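Long-range contact in MutT/nudix family protein (Enterococcus faecalis, PDB 2FML), which is of unknown function but probably hydrolyses or senses a nucleoside diphosphate derivative, perhaps as a DNA-binding transcriptional regulator: residues Thr93-Ile101 and Glu135-Val146. Sequence-based numbering, arbitrary orientation.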
loop_
_atom_site.group_PDB
_atom_site.type_symbol
_atom_site.label_atom_id
_atom_site.label_comp_id
_atom_site.label_asym_id
_atom_site.label_seq_id
_atom_site.Cartn_x
_atom_site.Cartn_y
_atom_site.Cartn_z
ATOM N N THR A 93 -9.819 -9.135 -13.420
ATOM C CA THR A 93 -10.188 -10.361 -12.723
ATOM C C THR A 93 -11.412 -10.982 -13.383
ATOM O O THR A 93 -11.434 -12.186 -13.639
ATOM C CB THR A 93 -10.442 -10.108 -11.223
ATOM O OG1 THR A 93 -9.257 -9.562 -10.656
ATOM C CG2 THR A 93 -10.932 -11.412 -10.450
ATOM N N LYS A 94 -12.412 -10.168 -13.685
ATOM C CA LYS A 94 -13.548 -10.650 -14.444
ATOM C C LYS A 94 -13.190 -11.175 -15.845
ATOM O O LYS A 94 -13.636 -12.252 -16.213
ATOM C CB LYS A 94 -14.659 -9.606 -14.515
ATOM C CG LYS A 94 -15.957 -10.223 -14.968
ATOM C CD LYS A 94 -17.001 -9.183 -15.305
ATOM C CE LYS A 94 -18.203 -9.854 -15.992
ATOM N NZ LYS A 94 -19.109 -8.762 -16.457
ATOM N N GLU A 95 -12.385 -10.427 -16.620
ATOM C CA GLU A 95 -12.062 -10.812 -18.021
ATOM C C GLU A 95 -11.292 -12.121 -18.028
ATOM O O GLU A 95 -11.575 -12.988 -18.896
ATOM C CB GLU A 95 -11.236 -9.737 -18.773
ATOM C CG GLU A 95 -11.734 -8.267 -18.563
ATOM C CD GLU A 95 -11.482 -7.240 -19.716
ATOM O OE1 GLU A 95 -10.289 -7.033 -20.069
ATOM O OE2 GLU A 95 -12.490 -6.613 -20.190
ATOM N N GLU A 96 -10.351 -12.262 -17.054
ATOM C CA GLU A 96 -9.448 -13.431 -16.949
ATOM C C GLU A 96 -9.961 -14.658 -16.202
ATOM O O GLU A 96 -9.484 -15.755 -16.471
ATOM C CB GLU A 96 -8.089 -13.046 -16.385
ATOM C CG GLU A 96 -7.458 -11.879 -17.119
ATOM C CD GLU A 96 -5.925 -11.913 -17.150
ATOM O OE1 GLU A 96 -5.273 -12.352 -16.154
ATOM O OE2 GLU A 96 -5.384 -11.463 -18.204
ATOM N N THR A 97 -10.926 -14.483 -15.280
ATOM C CA THR A 97 -11.339 -15.567 -14.376
ATOM C C THR A 97 -12.836 -15.775 -14.336
ATOM O O THR A 97 -13.296 -16.797 -13.810
ATOM C CB THR A 97 -10.902 -15.326 -12.885
ATOM O OG1 THR A 97 -11.623 -14.211 -12.349
ATOM C CG2 THR A 97 -9.395 -15.105 -12.757
ATOM N N GLY A 98 -13.591 -14.787 -14.828
ATOM C CA GLY A 98 -15.045 -14.798 -14.732
ATOM C C GLY A 98 -15.602 -14.325 -13.406
ATOM O O GLY A 98 -16.773 -14.201 -13.245
ATOM N N VAL A 99 -14.762 -14.005 -12.447
ATOM C CA VAL A 99 -15.256 -13.691 -11.097
ATOM C C VAL A 99 -15.616 -12.201 -10.950
ATOM O O VAL A 99 -14.829 -11.301 -11.336
ATOM C CB VAL A 99 -14.252 -14.142 -10.047
ATOM C CG1 VAL A 99 -14.839 -13.988 -8.636
ATOM C CG2 VAL A 99 -13.825 -15.577 -10.357
ATOM N N VAL A 100 -16.833 -11.969 -10.444
ATOM C CA VAL A 100 -17.313 -10.641 -10.110
ATOM C C VAL A 100 -17.140 -10.385 -8.587
ATOM O O VAL A 100 -17.790 -11.042 -7.772
ATOM C CB VAL A 100 -18.793 -10.456 -10.539
ATOM C CG1 VAL A 100 -19.233 -9.029 -10.318
ATOM C CG2 VAL A 100 -19.000 -10.852 -12.003
ATOM N N ILE A 101 -16.225 -9.469 -8.229
ATOM C CA ILE A 101 -16.066 -8.905 -6.874
ATOM C C ILE A 101 -16.448 -7.422 -6.925
ATOM O O ILE A 101 -16.302 -6.805 -7.975
ATOM C CB ILE A 101 -14.619 -9.006 -6.356
ATOM C CG1 ILE A 101 -13.626 -8.993 -7.497
ATOM C CG2 ILE A 101 -14.350 -10.330 -5.703
ATOM C CD1 ILE A 101 -12.409 -9.729 -7.141
ATOM N N GLU A 135 -15.858 -19.584 -6.176
ATOM C CA GLU A 135 -16.758 -19.396 -7.333
ATOM C C GLU A 135 -16.381 -20.321 -8.470
ATOM O O GLU A 135 -15.226 -20.756 -8.541
ATOM C CB GLU A 135 -16.720 -17.966 -7.865
ATOM C CG GLU A 135 -16.523 -16.891 -6.848
ATOM C CD GLU A 135 -17.749 -16.089 -6.585
ATOM O OE1 GLU A 135 -17.748 -14.896 -6.970
ATOM O OE2 GLU A 135 -18.705 -16.641 -6.000
ATOM N N PRO A 136 -17.356 -20.642 -9.349
ATOM C CA PRO A 136 -17.045 -21.202 -10.670
ATOM C C PRO A 136 -16.166 -20.235 -11.487
ATOM O O PRO A 136 -16.267 -19.001 -11.382
ATOM C CB PRO A 136 -18.424 -21.379 -11.338
ATOM C CG PRO A 136 -19.316 -20.488 -10.598
ATOM C CD PRO A 136 -18.808 -20.494 -9.163
ATOM N N LEU A 137 -15.283 -20.810 -12.276
ATOM C CA LEU A 137 -14.228 -20.031 -12.892
ATOM C C LEU A 137 -14.396 -20.207 -14.398
ATOM O O LEU A 137 -14.693 -21.294 -14.825
ATOM C CB LEU A 137 -12.872 -20.578 -12.417
ATOM C CG LEU A 137 -12.585 -20.584 -10.923
ATOM C CD1 LEU A 137 -11.154 -21.113 -10.648
ATOM C CD2 LEU A 137 -12.758 -19.168 -10.329
ATOM N N ILE A 138 -14.235 -19.146 -15.189
ATOM C CA ILE A 138 -14.050 -19.296 -16.647
ATOM C C ILE A 138 -12.856 -18.497 -17.187
ATOM O O ILE A 138 -12.761 -17.284 -17.005
ATOM C CB ILE A 138 -15.345 -19.094 -17.472
ATOM C CG1 ILE A 138 -16.141 -17.903 -16.938
ATOM C CG2 ILE A 138 -16.199 -20.399 -17.438
ATOM C CD1 ILE A 138 -17.673 -18.114 -16.866
ATOM N N ALA A 139 -11.942 -19.204 -17.834
ATOM C CA ALA A 139 -10.767 -18.597 -18.401
ATOM C C ALA A 139 -11.102 -17.461 -19.380
ATOM O O ALA A 139 -12.083 -17.522 -20.121
ATOM C CB ALA A 139 -9.906 -19.677 -19.077
ATOM N N GLY A 140 -10.308 -16.406 -19.358
ATOM C CA GLY A 140 -10.372 -15.424 -20.419
ATOM C C GLY A 140 -9.419 -15.948 -21.470
ATOM O O GLY A 140 -8.820 -17.023 -21.298
ATOM N N ASP A 141 -9.257 -15.182 -22.542
ATOM C CA ASP A 141 -8.480 -15.596 -23.714
ATOM C C ASP A 141 -6.997 -15.834 -23.428
ATOM O O ASP A 141 -6.407 -16.765 -24.000
ATOM C CB ASP A 141 -8.612 -14.563 -24.832
ATOM C CG ASP A 141 -8.087 -15.084 -26.171
ATOM O OD1 ASP A 141 -8.368 -16.264 -26.524
ATOM O OD2 ASP A 141 -7.389 -14.305 -26.867
ATOM N N ASP A 142 -6.421 -14.994 -22.565
ATOM C CA ASP A 142 -4.979 -15.074 -22.144
ATOM C C ASP A 142 -4.644 -16.104 -21.052
ATOM O O ASP A 142 -3.498 -16.218 -20.613
ATOM C CB ASP A 142 -4.438 -13.691 -21.743
ATOM C CG ASP A 142 -4.591 -12.654 -22.865
ATOM O OD1 ASP A 142 -4.446 -13.001 -24.078
ATOM O OD2 ASP A 142 -4.853 -11.476 -22.525
ATOM N N ALA A 143 -5.640 -16.876 -20.648
ATOM C CA ALA A 143 -5.451 -17.836 -19.612
ATOM C C ALA A 143 -5.729 -19.177 -20.213
ATOM O O ALA A 143 -6.835 -19.399 -20.739
ATOM C CB ALA A 143 -6.394 -17.545 -18.464
ATOM N N LYS A 144 -4.723 -20.049 -20.176
ATOM C CA LYS A 144 -4.817 -21.419 -20.720
ATOM C C LYS A 144 -5.577 -22.300 -19.736
ATOM O O LYS A 144 -6.206 -23.264 -20.098
ATOM C CB LYS A 144 -3.417 -22.018 -20.895
ATOM C CG LYS A 144 -2.947 -22.242 -22.298
ATOM C CD LYS A 144 -1.639 -23.035 -22.273
ATOM C CE LYS A 144 -1.833 -24.525 -22.523
ATOM N NZ LYS A 144 -0.548 -25.135 -23.009
ATOM N N GLU A 145 -5.454 -21.980 -18.467
ATOM C CA GLU A 145 -6.197 -22.643 -17.415
ATOM C C GLU A 145 -6.340 -21.653 -16.286
ATOM O O GLU A 145 -5.562 -20.692 -16.171
ATOM C CB GLU A 145 -5.430 -23.819 -16.854
ATOM C CG GLU A 145 -4.968 -24.818 -17.847
ATOM C CD GLU A 145 -5.045 -26.175 -17.255
ATOM O OE1 GLU A 145 -4.045 -26.583 -16.606
ATOM O OE2 GLU A 145 -6.120 -26.807 -17.410
ATOM N N VAL A 146 -7.346 -21.898 -15.471
ATOM C CA VAL A 146 -7.638 -21.085 -14.302
ATOM C C VAL A 146 -8.157 -22.060 -13.238
ATOM O O VAL A 146 -9.056 -22.845 -13.486
ATOM C CB VAL A 146 -8.626 -19.860 -14.588
ATOM C CG1 VAL A 146 -10.034 -20.326 -14.911
ATOM C CG2 VAL A 146 -8.643 -18.929 -13.384
HETATM O O HOH W 1 -18.795 -13.930 -9.423
#
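The carbonyl O of T97 accepts a hydrogen bond from the backbone N of I138, 2.9 Å away, and also meets the CA of L137 in a CA-H...O contact. T97 closes the helix of the Nudix box, the helix-bearing signature of this fold, and the loop leading to strand 143-154 runs along that end. One residue earlier in the helix, E96 O accepts a hydrogen bond from G140 N, 3.1 Å away. G140 suits its place since its CA lies 3.1 Å from E95 O, where a side chain would collide; G98, at positive phi, likewise lets I138 CG1 lie against its CA. T97 OG1 accepts from V99 N in an ST turn; chi1 of 67° sets OG1 between the backbone N and carbonyl carbon and leaves CG2 beside the N, 3.9 Å from V146 CG2, near L59 and P75. E96 instead sends OE1 to G76 N, tying the helix to strand 72-78. Beyond the turn the branched V99 touches two neighbours: CG2 lies alongside L137 CD2, and CG1 lies against the bent E135 side chain, 3.8 Å from its CG and 3.5 Å from its OE1. A water accepts from V100 N and donates to E135 OE1 at 2.8 Å.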